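Local structure of CysQ, sulfite synthesis pathway protein (Bacteroides thetaiotaomicron VPI-5482, 3B8B) at residues A[78-83]-A[98-103]; A[117-122]-A[219-224]; A[200-205]-A[239-244]. The protein probably hydrolyses adenosine 3',5'-bisphosphate to AMP and phosphate in a magnesium-dependent reaction, as a phosphatase of the inositol monophosphatase superfamily. All coordinates share one frame; numbering follows the deposited sequence.

Overall arrangement
From the N terminus, contact 1 comes first: it closes the short loop between residues 78-83 and 98-103 and pairs strand 82-84 with strand 100-108. The chain then passes into contact 2, whose first segment leads into strand 121-128, the neighbour of 100-108 in the same sheet. Contact 2 closes only at residues 219-224, about a hundred residues later. Before that, helix 200-212 opens contact 3, which closes at 239-244, so contacts 2 and 3 cross along the chain. Contact 1 lies in series with both. Contact 2 ties the six-stranded sheet to the strand 216-220 region, and contact 3 fastens helix 200-212 to strand 238-240; their centres are about 17 Å apart.

Contact 1. Residues A[78-83]-A[98-103]; sequences TPFPVL and WDTLWI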
loop_
_atom_site.group_PDB
_atom_site.type_symbol
_atom_site.label_atom_id
_atom_site.label_comp_id
_atom_site.label_asym_id
_atom_site.label_seq_id
_atom_site.Cartn_x
_atom_site.Cartn_y
_atom_site.Cartn_z
ATOM N N THR A 78 -1.948 -18.423 -8.365
ATOM C CA THR A 78 -1.385 -17.711 -9.474
ATOM C C THR A 78 -0.037 -18.303 -9.834
ATOM O O THR A 78 0.580 -19.030 -9.039
ATOM C CB THR A 78 -1.198 -16.202 -9.135
ATOM O OG1 THR A 78 -0.063 -16.072 -8.261
ATOM C CG2 THR A 78 -2.465 -15.588 -8.525
ATOM N N PRO A 79 0.481 -17.955 -11.019
ATOM C CA PRO A 79 1.784 -18.426 -11.393
ATOM C C PRO A 79 2.967 -17.820 -10.670
ATOM O O PRO A 79 4.083 -18.195 -10.959
ATOM C CB PRO A 79 1.858 -18.079 -12.893
ATOM C CG PRO A 79 0.951 -17.045 -13.081
ATOM C CD PRO A 79 -0.155 -17.217 -12.122
ATOM N N PHE A 80 2.756 -16.869 -9.754
ATOM C CA PHE A 80 3.862 -16.157 -9.164
ATOM C C PHE A 80 4.024 -16.449 -7.677
ATOM O O PHE A 80 3.035 -16.500 -6.936
ATOM C CB PHE A 80 3.677 -14.636 -9.374
ATOM C CG PHE A 80 3.446 -14.263 -10.807
ATOM C CD1 PHE A 80 4.386 -14.559 -11.777
ATOM C CD2 PHE A 80 2.273 -13.661 -11.196
ATOM C CE1 PHE A 80 4.148 -14.254 -13.125
ATOM C CE2 PHE A 80 2.049 -13.342 -12.542
ATOM C CZ PHE A 80 2.976 -13.633 -13.487
ATOM N N PRO A 81 5.266 -16.582 -7.228
ATOM C CA PRO A 81 5.561 -16.826 -5.827
ATOM C C PRO A 81 5.235 -15.616 -4.940
ATOM O O PRO A 81 5.124 -14.494 -5.437
ATOM C CB PRO A 81 7.063 -17.121 -5.838
ATOM C CG PRO A 81 7.556 -16.396 -7.018
ATOM C CD PRO A 81 6.507 -16.484 -8.025
ATOM N N VAL A 82 5.094 -15.866 -3.638
ATOM C CA VAL A 82 4.628 -14.880 -2.674
ATOM C C VAL A 82 5.656 -14.613 -1.591
ATOM O O VAL A 82 6.148 -15.557 -0.921
ATOM C CB VAL A 82 3.313 -15.348 -1.971
ATOM C CG1 VAL A 82 2.824 -14.319 -0.981
ATOM C CG2 VAL A 82 2.243 -15.706 -3.003
ATOM N N LEU A 83 5.988 -13.339 -1.438
ATOM C CA LEU A 83 6.827 -12.848 -0.369
ATOM C C LEU A 83 5.921 -12.026 0.534
ATOM O O LEU A 83 5.530 -10.903 0.183
ATOM C CB LEU A 83 7.959 -12.007 -0.929
ATOM C CG LEU A 83 8.870 -11.320 0.091
ATOM C CD1 LEU A 83 9.536 -12.383 0.975
ATOM C CD2 LEU A 83 9.884 -10.474 -0.638
ATOM N N TRP A 98 13.480 -15.190 -8.444
ATOM C CA TRP A 98 12.097 -14.878 -8.817
ATOM C C TRP A 98 12.071 -13.543 -9.525
ATOM O O TRP A 98 12.129 -12.488 -8.856
ATOM C CB TRP A 98 11.212 -14.776 -7.579
ATOM C CG TRP A 98 11.093 -16.002 -6.766
ATOM C CD1 TRP A 98 11.510 -17.270 -7.094
ATOM C CD2 TRP A 98 10.480 -16.102 -5.477
ATOM N NE1 TRP A 98 11.212 -18.135 -6.074
ATOM C CE2 TRP A 98 10.569 -17.448 -5.075
ATOM C CE3 TRP A 98 9.870 -15.180 -4.618
ATOM C CZ2 TRP A 98 10.057 -17.900 -3.851
ATOM C CZ3 TRP A 98 9.359 -15.630 -3.407
ATOM C CH2 TRP A 98 9.471 -16.979 -3.032
ATOM N N ASP A 99 11.960 -13.553 -10.850
ATOM C CA ASP A 99 11.875 -12.304 -11.610
ATOM C C ASP A 99 10.527 -11.602 -11.410
ATOM O O ASP A 99 10.451 -10.374 -11.496
ATOM C CB ASP A 99 12.066 -12.548 -13.089
ATOM C CG ASP A 99 13.442 -13.115 -13.417
ATOM O OD1 ASP A 99 14.443 -12.709 -12.770
ATOM O OD2 ASP A 99 13.496 -13.965 -14.325
ATOM N N THR A 100 9.481 -12.389 -11.169
ATOM C CA THR A 100 8.148 -11.849 -10.909
ATOM C C THR A 100 7.624 -12.496 -9.643
ATOM O O THR A 100 7.691 -13.727 -9.476
ATOM C CB THR A 100 7.156 -12.083 -12.061
ATOM O OG1 THR A 100 7.741 -11.641 -13.291
ATOM C CG2 THR A 100 5.825 -11.353 -11.809
ATOM N N LEU A 101 7.158 -11.659 -8.724
ATOM C CA LEU A 101 6.699 -12.134 -7.427
ATOM C C LEU A 101 5.678 -11.186 -6.832
ATOM O O LEU A 101 5.652 -9.995 -7.158
ATOM C CB LEU A 101 7.870 -12.309 -6.453
ATOM C CG LEU A 101 8.512 -11.026 -5.899
ATOM C CD1 LEU A 101 9.355 -11.328 -4.637
ATOM C CD2 LEU A 101 9.362 -10.363 -6.962
ATOM N N TRP A 102 4.850 -11.728 -5.943
ATOM C CA TRP A 102 3.972 -10.920 -5.123
ATOM C C TRP A 102 4.747 -10.486 -3.882
ATOM O O TRP A 102 5.461 -11.283 -3.276
ATOM C CB TRP A 102 2.759 -11.716 -4.663
ATOM C CG TRP A 102 1.878 -12.186 -5.775
ATOM C CD1 TRP A 102 1.783 -13.455 -6.287
ATOM C CD2 TRP A 102 0.931 -11.390 -6.502
ATOM N NE1 TRP A 102 0.844 -13.487 -7.292
ATOM C CE2 TRP A 102 0.316 -12.238 -7.462
ATOM C CE3 TRP A 102 0.538 -10.043 -6.442
ATOM C CZ2 TRP A 102 -0.683 -11.778 -8.331
ATOM C CZ3 TRP A 102 -0.435 -9.583 -7.339
ATOM C CH2 TRP A 102 -1.037 -10.447 -8.249
ATOM N N ILE A 103 4.592 -9.221 -3.509
ATOM C CA ILE A 103 5.145 -8.690 -2.263
ATOM C C ILE A 103 3.974 -8.121 -1.463
ATOM O O ILE A 103 3.269 -7.191 -1.923
ATOM C CB ILE A 103 6.239 -7.633 -2.489
ATOM C CG1 ILE A 103 7.342 -8.202 -3.382
ATOM C CG2 ILE A 103 6.841 -7.206 -1.123
ATOM C CD1 ILE A 103 8.574 -7.300 -3.535
#
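Trp-102 reaches Thr-78 through its indole N-H: Trp-102 NE1 donates to Thr-78 OG1 at 2.9 Å, with the hydroxyl oxygen in the ring plane and an N-H...O angle of 161°. Thr-78 OG1 also accepts from Phe-80 N at 3.3 Å, forming an ST turn, and is hydrogen-bonded to Leu-75 O, so three partners grip it. Two backbone bonds set the parallel register, Trp-102 N giving to Pro-81 O (2.8 Å) and Leu-83 N to Trp-102 O (2.8 Å); Leu-83 then bonds onward to Val-104. Thr-100 OG1 is hydrogen-bonded to Gln-128 NE2 of the neighbouring strand. With chi1 at -51° that hydroxyl stands beside the backbone N, which leaves Thr-100 CG2 anti to the N and in CH-pi contact over one face of Phe-80, 3.7 Å from the ring centroid, while Pro-79 CG lies over the other face. Pro-81 CB sits almost exactly above the six-membered ring of Trp-98, 3.4 Å from its centroid, a second CH-pi contact. Phe-80 CB packs against Trp-102 CD1 (3.8 Å), and helices 20-43 and 59-75 press on the Trp-102 side. This is the parallel edge pairing of strand 82-84 with strand 100-108 in the mixed sheet of an inositol monophosphatase-type fold; Glu-85, just after strand 82-84, and Asp-105, further along strand 100-108, are predicted magnesium ligands.

Contact 2. Residues A[117-122]-A[219-224]; sequences NGEFTV and ISSGSS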
loop_
_atom_site.group_PDB
_atom_site.type_symbol
_atom_site.label_atom_id
_atom_site.label_comp_id
_atom_site.label_asym_id
_atom_site.label_seq_id
_atom_site.Cartn_x
_atom_site.Cartn_y
_atom_site.Cartn_z
ATOM N N ASN A 117 -7.142 3.567 15.872
ATOM C CA ASN A 117 -7.217 4.785 15.062
ATOM C C ASN A 117 -7.719 4.554 13.630
ATOM O O ASN A 117 -8.118 5.502 12.952
ATOM C CB ASN A 117 -5.890 5.512 15.110
ATOM C CG ASN A 117 -5.581 6.020 16.512
ATOM O OD1 ASN A 117 -6.488 6.488 17.208
ATOM N ND2 ASN A 117 -4.301 5.938 16.932
ATOM N N GLY A 118 -7.714 3.295 13.186
ATOM C CA GLY A 118 -8.509 2.867 12.054
ATOM C C GLY A 118 -7.910 2.942 10.660
ATOM O O GLY A 118 -8.595 2.539 9.707
ATOM N N GLU A 119 -6.689 3.466 10.516
ATOM C CA GLU A 119 -6.090 3.683 9.176
ATOM C C GLU A 119 -4.961 2.694 8.866
ATOM O O GLU A 119 -3.864 3.054 8.444
ATOM C CB GLU A 119 -5.691 5.143 8.987
ATOM C CG GLU A 119 -6.934 6.054 9.030
ATOM C CD GLU A 119 -6.641 7.542 8.870
ATOM O OE1 GLU A 119 -5.470 7.908 8.632
ATOM O OE2 GLU A 119 -7.613 8.371 8.966
ATOM N N PHE A 120 -5.266 1.436 9.145
ATOM C CA PHE A 120 -4.413 0.302 8.739
ATOM C C PHE A 120 -4.880 -0.193 7.360
ATOM O O PHE A 120 -5.992 0.112 6.915
ATOM C CB PHE A 120 -4.449 -0.805 9.783
ATOM C CG PHE A 120 -5.851 -1.233 10.176
ATOM C CD1 PHE A 120 -6.555 -2.184 9.442
ATOM C CD2 PHE A 120 -6.472 -0.644 11.278
ATOM C CE1 PHE A 120 -7.838 -2.556 9.807
ATOM C CE2 PHE A 120 -7.743 -1.025 11.643
ATOM C CZ PHE A 120 -8.440 -1.938 10.903
ATOM N N THR A 121 -4.012 -0.959 6.690
ATOM C CA THR A 121 -4.236 -1.324 5.301
ATOM C C THR A 121 -3.769 -2.756 5.010
ATOM O O THR A 121 -2.912 -3.318 5.707
ATOM C CB THR A 121 -3.423 -0.413 4.350
ATOM O OG1 THR A 121 -2.026 -0.534 4.673
ATOM C CG2 THR A 121 -3.853 1.070 4.451
ATOM N N VAL A 122 -4.343 -3.311 3.954
ATOM C CA VAL A 122 -3.849 -4.524 3.305
ATOM C C VAL A 122 -3.092 -4.073 2.053
ATOM O O VAL A 122 -3.589 -3.200 1.315
ATOM C CB VAL A 122 -5.018 -5.442 2.893
ATOM C CG1 VAL A 122 -4.487 -6.760 2.304
ATOM C CG2 VAL A 122 -5.967 -5.732 4.086
ATOM N N ILE A 219 -0.706 17.455 6.353
ATOM C CA ILE A 219 -1.788 16.530 6.676
ATOM C C ILE A 219 -1.192 15.190 7.121
ATOM O O ILE A 219 -0.002 14.966 6.971
ATOM C CB ILE A 219 -2.757 16.362 5.512
ATOM C CG1 ILE A 219 -2.092 15.672 4.309
ATOM C CG2 ILE A 219 -3.392 17.736 5.136
ATOM C CD1 ILE A 219 -3.009 15.313 3.151
ATOM N N SER A 220 -2.014 14.321 7.710
ATOM C CA SER A 220 -1.485 13.047 8.190
ATOM C C SER A 220 -2.504 11.951 7.999
ATOM O O SER A 220 -3.712 12.196 8.046
ATOM C CB SER A 220 -1.055 13.110 9.656
ATOM O OG SER A 220 -2.166 13.396 10.519
ATOM N N SER A 221 -2.006 10.755 7.739
ATOM C CA SER A 221 -2.861 9.578 7.523
ATOM C C SER A 221 -2.044 8.351 7.865
ATOM O O SER A 221 -0.804 8.386 7.894
ATOM C CB SER A 221 -3.372 9.416 6.071
ATOM O OG SER A 221 -4.475 10.248 5.775
ATOM N N GLY A 222 -2.760 7.274 8.176
ATOM C CA GLY A 222 -2.133 6.029 8.534
ATOM C C GLY A 222 -1.545 5.248 7.351
ATOM O O GLY A 222 -2.063 5.289 6.233
ATOM N N SER A 223 -0.474 4.509 7.655
ATOM C CA SER A 223 -0.002 3.412 6.789
ATOM C C SER A 223 0.266 3.938 5.373
ATOM O O SER A 223 0.706 5.082 5.159
ATOM C CB SER A 223 -1.027 2.263 6.873
ATOM O OG SER A 223 -0.667 1.155 6.075
ATOM N N SER A 224 0.025 3.089 4.396
ATOM C CA SER A 224 0.287 3.406 3.004
ATOM C C SER A 224 -0.732 4.331 2.359
ATOM O O SER A 224 -0.602 4.693 1.185
ATOM C CB SER A 224 0.404 2.111 2.215
ATOM O OG SER A 224 -0.788 1.374 2.415
HETATM O O HOH W 1 -6.702 10.876 8.134
#
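Glu-119 and Gly-222 bring their backbones to within 4.6 Å, CA to CA, without forming a beta bridge, and the absence of a side chain at Gly-222 lets its CA approach Glu-119 O at 3.4 Å in a CA-H...O contact. The Glu-119 side chain leaves with CG beside the backbone N (chi1 -64°) and then runs extended, which carries OE1 to Gly-222 N. Gly-222 N donates at 2.8 Å to the anti lone pair of Glu-119 OE1, with an angle of 158°. Glu-119 OE2 accepts at 2.8 Å from a water that also donates to Ser-220 O; Arg-195 adds a long, weak ion pair. With the carboxylate gone, as in an alanine here, the Gly-222 N-H would probably lose its acceptor and the water its tie to this position, and residues 220-222 would be likely to shift. Thr-121 OG1 meets two serine hydroxyls, Ser-223 OG at 2.6 Å and Ser-224 OG at 3.2 Å. Ser-223 OG is also bonded to Asp-108 OD2, a predicted magnesium ligand, consistent with a second-shell place, while Ser-224 OG bonds to Asn-123. Ile-225 of helix 225-232 packs against Glu-119 and Thr-121, and strand 131-139 meets Thr-121 through Ile-137 and Val-139.

Contact 3. Residues A[200-205]-A[239-244]; sequences PETETY and PRFAPT. With SO4 (sulfate ion), chain B.
Thr-202, with chi1 at -60°, holds OG1 beside its own backbone N and facing Phe-241, while Tyr-205, whose CG stands opposite its backbone N (chi1 -172°), lays its ring against both Phe-241 and Pro-239, which approach from the same side of its plane. In this inositol monophosphatase-family fold, the pairing seats the N-terminal part of helix 200-212 against the end of strand 238-240. Thr-202 OG1 accepts from Phe-241 N at 2.8 Å. The two rings meet obliquely, with planes at 53°: Phe-241 CZ lies over one face of Tyr-205, toward its rim, and Phe-241 CE2 comes 3.5 Å from Tyr-205 CB. Pro-239 CB packs against Tyr-205 CD2 at 3.6 Å. Trp-283 of strand 280-288 stacks on the Phe-241 ring, which thus touches both helix and strand. A water links the polar margin, donating to Glu-201 OE1 and to Phe-241 O, which Thr-199 OG1 also binds. CB of Arg-240 points away from the helix, and its guanidinium binds a sulfate, probably from the crystallisation liquor, that Ser-194 and Lys-226 bind too. Arg-240 NH1 also bonds to Tyr-238 OH; the bonds Arg-240 NH1 to sulfate O1 and Arg-240 NH2 to sulfate O3 are nearly straight, each 2.9 Å long.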
loop_
_atom_site.group_PDB
_atom_site.type_symbol
_atom_site.label_atom_id
_atom_site.label_comp_id
_atom_site.label_asym_id
_atom_site.label_seq_id
_atom_site.Cartn_x
_atom_site.Cartn_y
_atom_site.Cartn_z
ATOM N N PRO A 200 13.562 12.433 13.565
ATOM C CA PRO A 200 14.150 13.765 13.427
ATOM C C PRO A 200 14.610 14.046 12.008
ATOM O O PRO A 200 14.650 15.205 11.616
ATOM C CB PRO A 200 15.326 13.758 14.397
ATOM C CG PRO A 200 15.415 12.455 14.936
ATOM C CD PRO A 200 14.281 11.602 14.542
ATOM N N GLU A 201 14.887 12.989 11.250
ATOM C CA GLU A 201 15.327 13.128 9.853
ATOM C C GLU A 201 14.158 13.589 8.992
ATOM O O GLU A 201 14.254 14.574 8.248
ATOM C CB GLU A 201 15.970 11.831 9.343
ATOM C CG GLU A 201 17.230 11.462 10.112
ATOM C CD GLU A 201 17.029 10.730 11.447
ATOM O OE1 GLU A 201 15.903 10.344 11.803
ATOM O OE2 GLU A 201 18.028 10.571 12.168
ATOM N N THR A 202 13.017 12.949 9.178
ATOM C CA THR A 202 11.806 13.372 8.475
ATOM C C THR A 202 11.402 14.788 8.901
ATOM O O THR A 202 11.107 15.643 8.055
ATOM C CB THR A 202 10.657 12.381 8.689
ATOM O OG1 THR A 202 11.034 11.072 8.204
ATOM C CG2 THR A 202 9.389 12.872 7.939
ATOM N N GLU A 203 11.436 15.067 10.198
ATOM C CA GLU A 203 11.026 16.377 10.697
ATOM C C GLU A 203 11.925 17.476 10.126
ATOM O O GLU A 203 11.482 18.577 9.820
ATOM C CB GLU A 203 11.058 16.410 12.218
ATOM C CG GLU A 203 10.263 17.564 12.803
ATOM C CD GLU A 203 8.774 17.282 12.821
ATOM O OE1 GLU A 203 8.346 16.343 13.529
ATOM O OE2 GLU A 203 8.032 17.995 12.115
ATOM N N THR A 204 13.212 17.166 9.979
ATOM C CA THR A 204 14.160 18.128 9.421
ATOM C C THR A 204 13.802 18.459 7.962
ATOM O O THR A 204 13.832 19.619 7.561
ATOM C CB THR A 204 15.603 17.577 9.544
ATOM O OG1 THR A 204 15.974 17.547 10.932
ATOM C CG2 THR A 204 16.642 18.510 8.807
ATOM N N TYR A 205 13.485 17.440 7.182
ATOM C CA TYR A 205 13.091 17.633 5.789
ATOM C C TYR A 205 11.788 18.451 5.726
ATOM O O TYR A 205 11.693 19.415 4.983
ATOM C CB TYR A 205 12.919 16.322 5.077
ATOM C CG TYR A 205 12.694 16.490 3.604
ATOM C CD1 TYR A 205 13.740 16.737 2.760
ATOM C CD2 TYR A 205 11.430 16.394 3.066
ATOM C CE1 TYR A 205 13.541 16.889 1.422
ATOM C CE2 TYR A 205 11.224 16.544 1.725
ATOM C CZ TYR A 205 12.277 16.808 0.914
ATOM O OH TYR A 205 12.084 16.969 -0.432
ATOM N N PRO A 239 7.423 12.460 2.273
ATOM C CA PRO A 239 8.810 12.066 2.551
ATOM C C PRO A 239 8.825 11.138 3.739
ATOM O O PRO A 239 8.137 11.398 4.745
ATOM C CB PRO A 239 9.478 13.402 2.853
ATOM C CG PRO A 239 8.370 14.205 3.552
ATOM C CD PRO A 239 7.063 13.710 2.991
ATOM N N ARG A 240 9.572 10.055 3.668
ATOM C CA ARG A 240 9.665 9.140 4.805
ATOM C C ARG A 240 11.138 8.796 5.012
ATOM O O ARG A 240 11.695 7.925 4.340
ATOM C CB ARG A 240 8.803 7.894 4.619
ATOM C CG ARG A 240 8.637 7.095 5.899
ATOM C CD ARG A 240 7.850 7.921 6.848
ATOM N NE ARG A 240 7.653 7.335 8.158
ATOM C CZ ARG A 240 6.683 6.467 8.442
ATOM N NH1 ARG A 240 5.864 6.033 7.491
ATOM N NH2 ARG A 240 6.532 6.027 9.690
ATOM N N PHE A 241 11.768 9.523 5.934
ATOM C CA PHE A 241 13.192 9.328 6.251
ATOM C C PHE A 241 13.287 8.486 7.517
ATOM O O PHE A 241 13.706 8.942 8.596
ATOM C CB PHE A 241 13.903 10.671 6.381
ATOM C CG PHE A 241 13.922 11.495 5.107
ATOM C CD1 PHE A 241 13.287 11.073 3.927
ATOM C CD2 PHE A 241 14.569 12.704 5.092
ATOM C CE1 PHE A 241 13.318 11.885 2.778
ATOM C CE2 PHE A 241 14.626 13.485 3.954
ATOM C CZ PHE A 241 13.991 13.088 2.813
ATOM N N ALA A 242 12.849 7.240 7.342
ATOM C CA ALA A 242 12.660 6.290 8.416
ATOM C C ALA A 242 12.719 4.918 7.761
ATOM O O ALA A 242 12.378 4.791 6.593
ATOM C CB ALA A 242 11.319 6.517 9.098
ATOM N N PRO A 243 13.092 3.892 8.516
ATOM C CA PRO A 243 13.106 2.543 7.993
ATOM C C PRO A 243 11.680 2.005 7.746
ATOM O O PRO A 243 10.789 2.162 8.587
ATOM C CB PRO A 243 13.861 1.749 9.070
ATOM C CG PRO A 243 13.630 2.516 10.309
ATOM C CD PRO A 243 13.494 3.946 9.934
ATOM N N THR A 244 11.466 1.453 6.555
ATOM C CA THR A 244 10.207 0.763 6.210
ATOM C C THR A 244 10.616 -0.481 5.439
ATOM O O THR A 244 11.751 -0.595 5.040
ATOM C CB THR A 244 9.293 1.632 5.338
ATOM O OG1 THR A 244 9.914 1.890 4.067
ATOM C CG2 THR A 244 8.894 2.942 6.024
HETATM S S SO4 B . 3.087 4.274 9.284
HETATM O O1 SO4 B . 3.432 4.412 7.865
HETATM O O2 SO4 B . 2.416 2.978 9.454
HETATM O O3 SO4 B . 4.341 4.225 10.068
HETATM O O4 SO4 B . 2.315 5.349 9.807
HETATM O O HOH W 2 15.312 7.803 10.761
#